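Local structure of hypothetical protein (Bacteroides uniformis ATCC 8492, 4QRL) at residues A[17-22]-A[101-106]; A[31-34]-A[39-42]; A[44-47]-A[51-54]; A[56-59]-A[64-67]; A[83-86]-A[91-94]. The protein is of unknown function but adopts a lipocalin-like beta-barrel fold, consistent with, though not proof of, binding a small hydrophobic ligand. One frame throughout, in Å; residues are numbered along the deposited sequence.

Interaction 1 of 5, residues A[17-22]-A[101-106]; sequences QYQYAD and SLRLEY
Gln19 lays its carboxamide end beside the guanidinium group of Arg103, on the outer surface of a lipocalin-like antiparallel barrel. The two residues do not sit on adjacent strands: strand 109-115 runs between strands 11-19 and 101-106, bonding to Gln17 and Gln19 on one flank and to Leu102 on the other. The backbones are accordingly well separated, the nearest pair of CA atoms, those of Gln19 and Glu105, being 9.2 Å apart, so long, polar side chains suit a contact made over an intervening strand. Arg103 spans the distance because CG is anti to the backbone N (chi1 -168°) and the chain stays extended as far as NE. The side chain also rests on Ile112 of the intervening strand. The two side chains meet at about a right angle, the amide and guanidinium planes lying 73° apart, and OE1 of Gln19 is 2.8 Å from NH2 of Arg103. Arg103 has a second conformer, so the approach holds for one of its two positions; in this one NE also makes a salt bridge with Glu95. The carboxamide of Gln19 is steadied from its own strand: NE2 of Gln19 donates to OE1 of Gln17 over 3.0 Å, approaching from above that carbonyl plane.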
loop_
_atom_site.group_PDB
_atom_site.type_symbol
_atom_site.label_atom_id
_atom_site.label_comp_id
_atom_site.label_asym_id
_atom_site.label_seq_id
_atom_site.Cartn_x
_atom_site.Cartn_y
_atom_site.Cartn_z
ATOM N N GLN A 17 0.037 8.515 6.152
ATOM C CA GLN A 17 -1.257 8.810 6.735
ATOM C C GLN A 17 -2.398 8.133 6.001
ATOM O O GLN A 17 -2.302 7.892 4.803
ATOM C CB GLN A 17 -1.464 10.354 6.637
ATOM C CG GLN A 17 -2.648 10.912 7.398
ATOM C CD GLN A 17 -2.862 12.364 7.055
ATOM O OE1 GLN A 17 -2.896 12.749 5.895
ATOM N NE2 GLN A 17 -2.977 13.199 8.064
ATOM N N TYR A 18 -3.482 7.828 6.737
ATOM C CA TYR A 18 -4.737 7.400 6.145
ATOM C C TYR A 18 -5.718 8.518 6.308
ATOM O O TYR A 18 -5.804 9.101 7.391
ATOM C CB TYR A 18 -5.320 6.119 6.761
ATOM C CG TYR A 18 -4.658 4.831 6.345
ATOM C CD1 TYR A 18 -4.806 4.334 5.052
ATOM C CD2 TYR A 18 -3.980 4.046 7.271
ATOM C CE1 TYR A 18 -4.233 3.125 4.674
ATOM C CE2 TYR A 18 -3.401 2.839 6.905
ATOM C CZ TYR A 18 -3.516 2.390 5.602
ATOM O OH TYR A 18 -2.968 1.185 5.259
ATOM N N GLN A 19 -6.509 8.806 5.269
ATOM C CA GLN A 19 -7.577 9.793 5.407
ATOM C C GLN A 19 -8.845 9.030 5.174
ATOM O O GLN A 19 -9.150 8.650 4.051
ATOM C CB GLN A 19 -7.411 10.976 4.463
ATOM C CG GLN A 19 -6.187 11.799 4.790
ATOM C CD GLN A 19 -6.017 12.917 3.809
ATOM O OE1 GLN A 19 -6.812 13.092 2.875
ATOM N NE2 GLN A 19 -4.947 13.662 3.973
ATOM N N TYR A 20 -9.544 8.731 6.252
ATOM C CA TYR A 20 -10.702 7.899 6.156
ATOM C C TYR A 20 -11.905 8.610 5.575
ATOM O O TYR A 20 -12.073 9.828 5.730
ATOM C CB TYR A 20 -11.000 7.299 7.531
ATOM C CG TYR A 20 -9.943 6.287 7.926
ATOM C CD1 TYR A 20 -9.983 4.984 7.441
ATOM C CD2 TYR A 20 -8.926 6.622 8.819
ATOM C CE1 TYR A 20 -9.009 4.052 7.791
ATOM C CE2 TYR A 20 -7.946 5.695 9.177
ATOM C CZ TYR A 20 -8.004 4.405 8.676
ATOM O OH TYR A 20 -7.092 3.454 9.081
ATOM N N ALA A 21 -12.752 7.826 4.902
ATOM C CA ALA A 21 -13.960 8.313 4.249
ATOM C C ALA A 21 -14.870 9.078 5.204
ATOM O O ALA A 21 -15.471 10.069 4.788
ATOM C CB ALA A 21 -14.710 7.157 3.630
ATOM N N ASP A 22 -14.911 8.691 6.500
ATOM C CA ASP A 22 -15.749 9.372 7.499
ATOM C C ASP A 22 -15.144 10.692 8.001
ATOM O O ASP A 22 -15.727 11.289 8.894
ATOM C CB ASP A 22 -16.065 8.446 8.713
ATOM C CG ASP A 22 -14.867 8.009 9.548
ATOM O OD1 ASP A 22 -13.824 8.732 9.539
ATOM O OD2 ASP A 22 -14.977 6.975 10.245
ATOM N N SER A 101 5.671 12.174 -4.119
ATOM C CA SER A 101 4.350 12.054 -3.515
ATOM C C SER A 101 3.459 11.020 -4.226
ATOM O O SER A 101 3.434 10.963 -5.447
ATOM C CB SER A 101 3.653 13.410 -3.532
ATOM O OG SER A 101 2.293 13.280 -3.153
ATOM N N LEU A 102 2.713 10.246 -3.455
ATOM C CA LEU A 102 1.781 9.237 -3.963
ATOM C C LEU A 102 0.507 9.258 -3.109
ATOM O O LEU A 102 0.592 9.235 -1.884
ATOM C CB LEU A 102 2.394 7.819 -4.008
ATOM C CG LEU A 102 1.457 6.651 -4.440
ATOM C CD1 LEU A 102 0.971 6.803 -5.907
ATOM C CD2 LEU A 102 2.132 5.316 -4.283
ATOM N N ARG A 103 -0.654 9.334 -3.763
ATOM C CA ARG A 103 -1.941 9.361 -3.089
ATOM C C ARG A 103 -2.855 8.349 -3.770
ATOM O O ARG A 103 -3.160 8.480 -4.976
ATOM C CB ARG A 103 -2.519 10.792 -3.118
ATOM C CG ARG A 103 -3.707 11.035 -2.210
ATOM C CD ARG A 103 -4.285 12.399 -2.528
ATOM N NE ARG A 103 -5.411 12.735 -1.670
ATOM C CZ ARG A 103 -5.314 13.446 -0.552
ATOM N NH1 ARG A 103 -4.135 13.897 -0.142
ATOM N NH2 ARG A 103 -6.394 13.707 0.170
ATOM N N LEU A 104 -3.252 7.322 -3.009
ATOM C CA LEU A 104 -4.110 6.238 -3.451
ATOM C C LEU A 104 -5.487 6.361 -2.791
ATOM O O LEU A 104 -5.579 6.758 -1.635
ATOM C CB LEU A 104 -3.476 4.868 -3.126
ATOM C CG LEU A 104 -2.125 4.547 -3.783
ATOM C CD1 LEU A 104 -1.656 3.151 -3.394
ATOM C CD2 LEU A 104 -2.174 4.716 -5.316
ATOM N N GLU A 105 -6.545 6.059 -3.540
ATOM C CA GLU A 105 -7.905 6.142 -3.022
ATOM C C GLU A 105 -8.657 4.864 -3.316
ATOM O O GLU A 105 -8.611 4.367 -4.427
ATOM C CB GLU A 105 -8.609 7.362 -3.618
ATOM C CG GLU A 105 -10.013 7.636 -3.087
ATOM C CD GLU A 105 -11.112 6.897 -3.816
ATOM O OE1 GLU A 105 -11.003 6.711 -5.050
ATOM O OE2 GLU A 105 -12.063 6.463 -3.136
ATOM N N TYR A 106 -9.405 4.364 -2.315
ATOM C CA TYR A 106 -10.284 3.215 -2.435
ATOM C C TYR A 106 -11.493 3.412 -1.511
ATOM O O TYR A 106 -11.326 3.512 -0.288
ATOM C CB TYR A 106 -9.572 1.899 -2.126
ATOM C CG TYR A 106 -10.526 0.719 -2.195
ATOM C CD1 TYR A 106 -10.978 0.231 -3.417
ATOM C CD2 TYR A 106 -11.026 0.131 -1.035
ATOM C CE1 TYR A 106 -11.896 -0.812 -3.487
ATOM C CE2 TYR A 106 -11.947 -0.913 -1.093
ATOM C CZ TYR A 106 -12.376 -1.384 -2.322
ATOM O OH TYR A 106 -13.279 -2.417 -2.394
#

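Interaction 2 of 5, residues A[31-34]-A[39-42]; sequences VFYN and SFSA
Ser41 O takes the shortest polar bond here, from Asn34 N at 2.7 Å. Ser41 N returns a bond to Asn34 O at 3.1 Å, making Asn34 and Ser41 a hydrogen-bonded antiparallel pair. Beside it, Tyr33 and Ala42 form a non-hydrogen-bonded pair, where CA of Ala42 comes 3.1 Å from Phe32 O in a CA-H...O contact. The two faces differ in chemistry. On that of Tyr33 and Ala42, Phe40 presents its edge to the ring of Tyr33, a T-shaped pair with planes at 83° and centroids 5.0 Å apart. CZ of Phe40 stands over the centre of the tyrosine ring, which Phe40 reaches because CG is anti to the backbone N (chi1 176°). The small methyl of Ala42 fits alongside, its CB 3.9 Å from CD1 of Tyr33. On the other face OG of Ser41 lies 3.4 Å from CB of Asn34, a plain packing contact. Phe113 also meets the Tyr33 ring, and Ile67 touches Phe40, extending the apolar cluster into the barrel. Phe32, buried against Phe116, is an apolar exception among its polar neighbours. Aromatic and methyl groups on the face of Tyr33, with Asn34 and Ser41 on the other, fit a hairpin in the wall of a calycin-type barrel.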
loop_
_atom_site.group_PDB
_atom_site.type_symbol
_atom_site.label_atom_id
_atom_site.label_comp_id
_atom_site.label_asym_id
_atom_site.label_seq_id
_atom_site.Cartn_x
_atom_site.Cartn_y
_atom_site.Cartn_z
ATOM N N VAL A 31 4.508 1.374 7.818
ATOM C CA VAL A 31 4.185 0.649 6.581
ATOM C C VAL A 31 4.908 1.280 5.409
ATOM O O VAL A 31 4.897 2.506 5.260
ATOM C CB VAL A 31 2.664 0.597 6.321
ATOM C CG1 VAL A 31 2.356 -0.160 5.032
ATOM C CG2 VAL A 31 1.909 -0.022 7.510
ATOM N N PHE A 32 5.523 0.426 4.584
ATOM C CA PHE A 32 6.326 0.859 3.432
ATOM C C PHE A 32 5.945 0.034 2.235
ATOM O O PHE A 32 5.966 -1.205 2.329
ATOM C CB PHE A 32 7.837 0.694 3.741
ATOM C CG PHE A 32 8.292 1.523 4.921
ATOM C CD1 PHE A 32 8.041 1.102 6.230
ATOM C CD2 PHE A 32 8.846 2.782 4.729
ATOM C CE1 PHE A 32 8.402 1.900 7.323
ATOM C CE2 PHE A 32 9.220 3.572 5.833
ATOM C CZ PHE A 32 9.008 3.119 7.111
ATOM N N TYR A 33 5.532 0.690 1.129
ATOM C CA TYR A 33 5.167 -0.044 -0.108
ATOM C C TYR A 33 6.302 0.068 -1.089
ATOM O O TYR A 33 6.938 1.109 -1.178
ATOM C CB TYR A 33 3.889 0.517 -0.773
ATOM C CG TYR A 33 2.542 0.158 -0.187
ATOM C CD1 TYR A 33 2.429 -0.349 1.107
ATOM C CD2 TYR A 33 1.365 0.434 -0.882
ATOM C CE1 TYR A 33 1.186 -0.665 1.651
ATOM C CE2 TYR A 33 0.117 0.170 -0.323
ATOM C CZ TYR A 33 0.034 -0.374 0.942
ATOM O OH TYR A 33 -1.201 -0.674 1.475
ATOM N N ASN A 34 6.539 -0.981 -1.870
ATOM C CA ASN A 34 7.618 -0.960 -2.833
ATOM C C ASN A 34 7.098 -1.465 -4.163
ATOM O O ASN A 34 6.353 -2.465 -4.215
ATOM C CB ASN A 34 8.757 -1.841 -2.304
ATOM C CG ASN A 34 10.017 -1.715 -3.079
ATOM O OD1 ASN A 34 10.286 -2.476 -4.017
ATOM N ND2 ASN A 34 10.812 -0.746 -2.694
ATOM N N SER A 39 6.538 -5.998 -9.657
ATOM C CA SER A 39 6.644 -6.607 -8.330
ATOM C C SER A 39 6.253 -5.632 -7.220
ATOM O O SER A 39 6.704 -4.486 -7.192
ATOM C CB SER A 39 8.076 -7.089 -8.060
ATOM O OG SER A 39 8.376 -8.307 -8.715
ATOM N N PHE A 40 5.389 -6.089 -6.330
ATOM C CA PHE A 40 4.944 -5.328 -5.187
ATOM C C PHE A 40 5.395 -6.009 -3.920
ATOM O O PHE A 40 5.344 -7.242 -3.805
ATOM C CB PHE A 40 3.397 -5.204 -5.169
ATOM C CG PHE A 40 2.886 -4.490 -3.940
ATOM C CD1 PHE A 40 2.889 -3.095 -3.869
ATOM C CD2 PHE A 40 2.379 -5.211 -2.853
ATOM C CE1 PHE A 40 2.366 -2.436 -2.749
ATOM C CE2 PHE A 40 1.899 -4.552 -1.720
ATOM C CZ PHE A 40 1.879 -3.168 -1.677
ATOM N N SER A 41 5.778 -5.206 -2.949
ATOM C CA SER A 41 6.086 -5.705 -1.639
ATOM C C SER A 41 5.769 -4.611 -0.632
ATOM O O SER A 41 5.794 -3.428 -0.968
ATOM C CB SER A 41 7.526 -6.212 -1.537
ATOM O OG SER A 41 8.514 -5.238 -1.813
ATOM N N ALA A 42 5.363 -5.020 0.567
ATOM C CA ALA A 42 5.071 -4.086 1.670
ATOM C C ALA A 42 5.776 -4.563 2.916
ATOM O O ALA A 42 5.637 -5.725 3.301
ATOM C CB ALA A 42 3.576 -3.958 1.913
#

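Interaction 3 of 5, residues A[44-47]-A[51-54]; sequences CLLK and LTTF
Cys44 reaches from its strand toward Phe54 on the next. CB of Cys44 passes 3.8 Å from O of Thr52, and SG of Cys44 comes to rest 3.7 Å from CE1 of Phe54. Because SG is anti to the carbonyl carbon (chi1 -58°), the sulfur is carried to the ring's edge and not over its face: it lies 79° off the ring normal, a sulfur-aromatic contact near the ring plane. A sulfhydryl suits this buried spot, being small, polarisable and nearly apolar. Tyr82 of helix 79-82 touches both Cys44 and Phe54, while Phe83 meets the Phe54 ring edge-to-face. The main chains are bonded as well. Strands 39-45 and 51-61 form a beta hairpin of the lipocalin-like barrel, and here Cys44 and Thr52 make its hydrogen-bonded antiparallel pair. Cys44 N donates to Thr52 O at 2.8 Å, and Thr52 N donates to Cys44 O at 2.9 Å. One step toward the turn, Leu45 and Leu51 are a non-hydrogen-bonded pair on the opposite face from Cys44. CD2 of Leu45 and CD1 of Leu51 approach to 4.1 Å, a light contact between two exposed leucines; Leu45 also lies against Phe32, and Leu51 against Ile43. Leu46, already beyond the strand, turns back toward Thr52, putting CD1 of Leu46 3.5 Å from OG1 of Thr52; this detail is doubtful, since Thr52 has two conformers. Leu46 gains further apolar cover from Tyr82.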
loop_
_atom_site.group_PDB
_atom_site.type_symbol
_atom_site.label_atom_id
_atom_site.label_comp_id
_atom_site.label_asym_id
_atom_site.label_seq_id
_atom_site.Cartn_x
_atom_site.Cartn_y
_atom_site.Cartn_z
ATOM N N CYS A 44 6.144 -4.122 6.839
ATOM C CA CYS A 44 5.404 -3.656 7.990
ATOM C C CYS A 44 6.222 -3.900 9.250
ATOM O O CYS A 44 6.624 -5.033 9.523
ATOM C CB CYS A 44 4.051 -4.341 8.048
ATOM S SG CYS A 44 3.062 -4.083 6.563
ATOM N N LEU A 45 6.476 -2.822 9.998
ATOM C CA LEU A 45 7.267 -2.835 11.223
ATOM C C LEU A 45 6.359 -3.100 12.405
ATOM O O LEU A 45 5.475 -2.299 12.717
ATOM C CB LEU A 45 8.054 -1.519 11.397
ATOM C CG LEU A 45 8.971 -1.121 10.230
ATOM C CD1 LEU A 45 9.549 0.266 10.461
ATOM C CD2 LEU A 45 10.103 -2.133 10.033
ATOM N N LEU A 46 6.554 -4.261 13.039
ATOM C CA LEU A 46 5.732 -4.665 14.167
ATOM C C LEU A 46 6.180 -3.952 15.447
ATOM O O LEU A 46 7.357 -3.594 15.610
ATOM C CB LEU A 46 5.790 -6.200 14.337
ATOM C CG LEU A 46 5.410 -7.069 13.121
ATOM C CD1 LEU A 46 5.788 -8.528 13.339
ATOM C CD2 LEU A 46 3.936 -6.967 12.790
ATOM N N LYS A 47 5.247 -3.812 16.407
ATOM C CA LYS A 47 5.556 -3.212 17.715
ATOM C C LYS A 47 6.726 -3.956 18.373
ATOM O O LYS A 47 7.595 -3.319 18.979
ATOM C CB LYS A 47 4.313 -3.231 18.639
ATOM C CG LYS A 47 3.063 -2.627 17.997
ATOM C CD LYS A 47 1.908 -2.407 18.977
ATOM C CE LYS A 47 0.773 -1.690 18.281
ATOM N NZ LYS A 47 -0.325 -1.316 19.211
ATOM N N LEU A 51 9.989 -7.422 11.547
ATOM C CA LEU A 51 9.748 -6.948 10.195
ATOM C C LEU A 51 8.980 -8.022 9.427
ATOM O O LEU A 51 9.524 -9.106 9.169
ATOM C CB LEU A 51 11.101 -6.610 9.514
ATOM C CG LEU A 51 11.061 -5.845 8.203
ATOM C CD1 LEU A 51 12.292 -4.981 8.034
ATOM C CD2 LEU A 51 10.962 -6.786 7.001
ATOM N N THR A 52 7.722 -7.711 9.050
ATOM C CA THR A 52 6.870 -8.615 8.281
ATOM C C THR A 52 6.778 -8.068 6.859
ATOM O O THR A 52 6.566 -6.864 6.679
ATOM C CB THR A 52 5.504 -8.774 8.975
ATOM O OG1 THR A 52 5.647 -9.725 10.024
ATOM C CG2 THR A 52 4.411 -9.256 8.037
ATOM N N THR A 53 6.980 -8.921 5.852
ATOM C CA THR A 53 6.895 -8.468 4.464
ATOM C C THR A 53 5.804 -9.245 3.747
ATOM O O THR A 53 5.711 -10.479 3.869
ATOM C CB THR A 53 8.242 -8.587 3.722
ATOM O OG1 THR A 53 9.294 -8.060 4.532
ATOM C CG2 THR A 53 8.238 -7.883 2.342
ATOM N N PHE A 54 4.974 -8.510 3.017
ATOM C CA PHE A 54 3.934 -9.059 2.164
ATOM C C PHE A 54 4.408 -8.919 0.724
ATOM O O PHE A 54 5.040 -7.924 0.373
ATOM C CB PHE A 54 2.602 -8.348 2.377
ATOM C CG PHE A 54 2.101 -8.435 3.796
ATOM C CD1 PHE A 54 2.471 -7.482 4.740
ATOM C CD2 PHE A 54 1.267 -9.480 4.193
ATOM C CE1 PHE A 54 2.006 -7.570 6.066
ATOM C CE2 PHE A 54 0.813 -9.573 5.520
ATOM C CZ PHE A 54 1.163 -8.601 6.435
#

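Interaction 4 of 5, residues A[56-59]-A[64-67]; sequences GNYS and EISI
Ser59 and Ser66 hold the two strands together through a reciprocal pair of backbone bonds, Ser59 N to Ser66 O at 3.0 Å and Ser66 N to Ser59 O at 2.9 Å. Ser66 O is gripped more than once: a water donates to it at 2.9 Å and also bonds Ser59 OG at 2.8 Å, and CA of Tyr58 approaches it at 3.1 Å in a CA-H...O contact. Serine suits both positions, since its short hydroxyl lies close to the main chain and can bond to water or to a neighbouring strand. The other face is apolar. There Tyr58 and Ile67 are a non-hydrogen-bonded pair, with CB of Tyr58 4.1 Å from CG1 of Ile67. With CG between the backbone N and the carbonyl carbon (chi1 73°), the Tyr58 ring leads away from strand 64-67, so that CB and CD2 make the contact. CD1 of Ile65, at the end of a branch anti to the backbone N, meets the ring obliquely, 3.8 Å from CD2 of Tyr58. Farther out, Tyr58 OH bonds to Gly38 N, Phe35 meets the ring edge-to-face, and Ser66 OG bonds to Thr91 on strand 89-97. A 1,2-ethanediol, probably from the crystallisation liquor, lies about 4 Å from the Tyr58 side chain. This two-faced antiparallel ladder is the hairpin of strands 51-61 and 64-69, a structural unit of the up-and-down lipocalin-like barrel.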
loop_
_atom_site.group_PDB
_atom_site.type_symbol
_atom_site.label_atom_id
_atom_site.label_comp_id
_atom_site.label_asym_id
_atom_site.label_seq_id
_atom_site.Cartn_x
_atom_site.Cartn_y
_atom_site.Cartn_z
ATOM N N GLY A 56 3.527 -9.406 -3.611
ATOM C CA GLY A 56 2.520 -9.460 -4.649
ATOM C C GLY A 56 2.980 -8.836 -5.940
ATOM O O GLY A 56 4.177 -8.747 -6.238
ATOM N N ASN A 57 1.993 -8.464 -6.729
ATOM C CA ASN A 57 2.180 -7.818 -8.012
ATOM C C ASN A 57 1.253 -6.643 -8.111
ATOM O O ASN A 57 0.272 -6.560 -7.381
ATOM C CB ASN A 57 1.884 -8.817 -9.135
ATOM C CG ASN A 57 2.980 -9.806 -9.343
ATOM O OD1 ASN A 57 3.869 -9.648 -10.192
ATOM N ND2 ASN A 57 2.926 -10.851 -8.579
ATOM N N TYR A 58 1.526 -5.771 -9.076
ATOM C CA TYR A 58 0.668 -4.650 -9.396
ATOM C C TYR A 58 0.672 -4.443 -10.910
ATOM O O TYR A 58 1.622 -4.799 -11.610
ATOM C CB TYR A 58 1.072 -3.373 -8.636
ATOM C CG TYR A 58 2.353 -2.766 -9.170
ATOM C CD1 TYR A 58 3.599 -3.221 -8.731
ATOM C CD2 TYR A 58 2.324 -1.766 -10.145
ATOM C CE1 TYR A 58 4.784 -2.704 -9.261
ATOM C CE2 TYR A 58 3.505 -1.249 -10.688
ATOM C CZ TYR A 58 4.731 -1.696 -10.213
ATOM O OH TYR A 58 5.896 -1.239 -10.773
ATOM N N SER A 59 -0.405 -3.863 -11.395
ATOM C CA SER A 59 -0.590 -3.505 -12.795
ATOM C C SER A 59 -1.251 -2.135 -12.837
ATOM O O SER A 59 -1.883 -1.705 -11.845
ATOM C CB SER A 59 -1.391 -4.556 -13.567
ATOM O OG SER A 59 -2.731 -4.681 -13.121
ATOM N N GLU A 64 -5.530 4.092 -12.521
ATOM C CA GLU A 64 -5.841 3.080 -11.532
ATOM C C GLU A 64 -4.678 2.092 -11.374
ATOM O O GLU A 64 -3.970 1.790 -12.353
ATOM C CB GLU A 64 -7.122 2.345 -11.907
ATOM C CG GLU A 64 -8.377 3.164 -11.684
ATOM C CD GLU A 64 -9.690 2.439 -11.918
ATOM O OE1 GLU A 64 -9.664 1.231 -12.243
ATOM O OE2 GLU A 64 -10.753 3.080 -11.756
ATOM N N ILE A 65 -4.487 1.598 -10.136
ATOM C CA ILE A 65 -3.442 0.611 -9.844
ATOM C C ILE A 65 -4.101 -0.569 -9.162
ATOM O O ILE A 65 -4.769 -0.408 -8.142
ATOM C CB ILE A 65 -2.237 1.177 -9.043
ATOM C CG1 ILE A 65 -1.178 0.093 -8.774
ATOM C CG2 ILE A 65 -2.668 1.897 -7.754
ATOM C CD1 ILE A 65 0.154 0.641 -8.250
ATOM N N SER A 66 -3.927 -1.746 -9.733
ATOM C CA SER A 66 -4.490 -2.965 -9.151
ATOM C C SER A 66 -3.364 -3.758 -8.492
ATOM O O SER A 66 -2.397 -4.145 -9.164
ATOM C CB SER A 66 -5.193 -3.807 -10.215
ATOM O OG SER A 66 -6.307 -3.138 -10.772
ATOM N N ILE A 67 -3.466 -3.962 -7.189
ATOM C CA ILE A 67 -2.449 -4.705 -6.435
ATOM C C ILE A 67 -3.042 -6.056 -6.059
ATOM O O ILE A 67 -4.217 -6.146 -5.665
ATOM C CB ILE A 67 -1.957 -3.910 -5.188
ATOM C CG1 ILE A 67 -1.487 -2.494 -5.572
ATOM C CG2 ILE A 67 -0.854 -4.681 -4.425
ATOM C CD1 ILE A 67 -1.158 -1.528 -4.323
HETATM O O HOH W 1 -2.785 -6.430 -10.884
#

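Interaction 5 of 5, residues A[83-86]-A[91-94]; sequences FGWP and TFKV
The loop that follows helix 79-82 meets strand 89-97 of the lipocalin-like barrel through one aromatic pair, Trp85 and Phe92. The benzene half of the indole makes the contact: CZ2 of Trp85 lies 3.5 Å from CZ and 3.6 Å from CE1 of Phe92, with CH2 of Trp85 3.8 Å from that same CE1. For Phe92 this is an approach at the ring edge, in its plane. The rings meet obliquely, with planes 65° apart and centroids 5.5 Å distant. Both side chains have CG anti to the carbonyl carbon (chi1 -57° for Trp85). The nearest CA atoms, in Trp85 and Thr91, are 10.1 Å apart, and the long, flat indole lets a loop residue reach Phe92 across that gap. Phe83 packs against the indole from its own loop, CD1 of Phe83 lying 3.4 Å above the Trp85 ring plane and offset toward the rim. Ile67 also touches Trp85, Leu104 and Tyr106 also touch Phe92, and Tyr79 OH bonds to Trp85 O. Phenylalanine suits the buried strand position because it asks for no polar partner. With no hydrogen bond between the two segments, their attraction is probably mainly dispersion and hydrophobic burial, which rely on close fit.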
loop_
_atom_site.group_PDB
_atom_site.type_symbol
_atom_site.label_atom_id
_atom_site.label_comp_id
_atom_site.label_asym_id
_atom_site.label_seq_id
_atom_site.Cartn_x
_atom_site.Cartn_y
_atom_site.Cartn_z
ATOM N N PHE A 83 -3.687 -5.204 5.624
ATOM C CA PHE A 83 -4.375 -5.263 4.344
ATOM C C PHE A 83 -5.816 -5.712 4.531
ATOM O O PHE A 83 -6.711 -4.853 4.556
ATOM C CB PHE A 83 -3.586 -6.161 3.360
ATOM C CG PHE A 83 -2.245 -5.562 2.997
ATOM C CD1 PHE A 83 -2.142 -4.606 1.988
ATOM C CD2 PHE A 83 -1.091 -5.913 3.697
ATOM C CE1 PHE A 83 -0.907 -4.026 1.670
ATOM C CE2 PHE A 83 0.129 -5.305 3.408
ATOM C CZ PHE A 83 0.212 -4.363 2.401
ATOM N N GLY A 84 -6.045 -7.021 4.675
ATOM C CA GLY A 84 -7.399 -7.539 4.856
ATOM C C GLY A 84 -8.238 -7.470 3.593
ATOM O O GLY A 84 -9.461 -7.548 3.658
ATOM N N TRP A 85 -7.582 -7.324 2.417
ATOM C CA TRP A 85 -8.294 -7.222 1.143
ATOM C C TRP A 85 -8.948 -8.524 0.764
ATOM O O TRP A 85 -8.308 -9.572 0.900
ATOM C CB TRP A 85 -7.354 -6.795 0.004
ATOM C CG TRP A 85 -6.621 -5.505 0.201
ATOM C CD1 TRP A 85 -6.988 -4.447 0.982
ATOM C CD2 TRP A 85 -5.422 -5.109 -0.474
ATOM N NE1 TRP A 85 -6.052 -3.446 0.888
ATOM C CE2 TRP A 85 -5.095 -3.810 -0.023
ATOM C CE3 TRP A 85 -4.577 -5.737 -1.412
ATOM C CZ2 TRP A 85 -3.994 -3.110 -0.503
ATOM C CZ3 TRP A 85 -3.483 -5.034 -1.890
ATOM C CH2 TRP A 85 -3.189 -3.745 -1.422
ATOM N N PRO A 86 -10.202 -8.489 0.244
ATOM C CA PRO A 86 -10.824 -9.731 -0.222
ATOM C C PRO A 86 -10.031 -10.306 -1.401
ATOM O O PRO A 86 -9.604 -9.548 -2.283
ATOM C CB PRO A 86 -12.233 -9.296 -0.630
ATOM C CG PRO A 86 -12.120 -7.858 -0.952
ATOM C CD PRO A 86 -11.066 -7.320 -0.020
ATOM N N THR A 91 -8.050 -2.513 -6.157
ATOM C CA THR A 91 -7.816 -1.552 -7.218
ATOM C C THR A 91 -7.996 -0.160 -6.642
ATOM O O THR A 91 -9.067 0.198 -6.172
ATOM C CB THR A 91 -8.704 -1.795 -8.431
ATOM O OG1 THR A 91 -8.340 -3.064 -8.967
ATOM C CG2 THR A 91 -8.517 -0.682 -9.509
ATOM N N PHE A 92 -6.950 0.613 -6.692
ATOM C CA PHE A 92 -6.927 1.983 -6.180
ATOM C C PHE A 92 -6.948 3.003 -7.284
ATOM O O PHE A 92 -6.392 2.755 -8.356
ATOM C CB PHE A 92 -5.616 2.212 -5.384
ATOM C CG PHE A 92 -5.448 1.407 -4.120
ATOM C CD1 PHE A 92 -4.890 0.136 -4.152
ATOM C CD2 PHE A 92 -5.832 1.930 -2.887
ATOM C CE1 PHE A 92 -4.710 -0.596 -2.970
ATOM C CE2 PHE A 92 -5.625 1.214 -1.713
ATOM C CZ PHE A 92 -5.088 -0.049 -1.756
ATOM N N LYS A 93 -7.531 4.175 -7.008
ATOM C CA LYS A 93 -7.425 5.335 -7.876
ATOM C C LYS A 93 -6.144 6.055 -7.492
ATOM O O LYS A 93 -5.908 6.265 -6.306
ATOM C CB LYS A 93 -8.646 6.271 -7.740
ATOM C CG LYS A 93 -8.520 7.540 -8.599
ATOM C CD LYS A 93 -9.841 7.993 -9.201
ATOM C CE LYS A 93 -9.771 9.418 -9.683
ATOM N NZ LYS A 93 -9.915 10.381 -8.562
ATOM N N VAL A 94 -5.311 6.407 -8.473
ATOM C CA VAL A 94 -4.106 7.183 -8.247
ATOM C C VAL A 94 -4.523 8.651 -8.346
ATOM O O VAL A 94 -4.713 9.210 -9.447
ATOM C CB VAL A 94 -2.937 6.817 -9.196
ATOM C CG1 VAL A 94 -1.709 7.690 -8.916
ATOM C CG2 VAL A 94 -2.581 5.342 -9.061
#

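From the N terminus, interaction 1 opens first, on strand 11-19, and closes last, on strand 101-106, so its long loop encloses the other four contacts. Within it they follow in series, none crossing: interactions 2, 3 and 4 close the hairpins joining strands 25-36, 39-45, 51-61 and 64-69, and interaction 5 brings the loop after helix 79-82 onto strand 89-97. Interactions 2 and 3 share strand 39-45, and interactions 3 and 4 share strand 51-61 on opposite sides of the chain's centre. Backbone bonds between strands 64-69, 89-97 and 101-106 carry the sheet from interaction 4 through interaction 5 to interaction 1, while Phe83 ties the loop of interaction 5 to interactions 2 and 3.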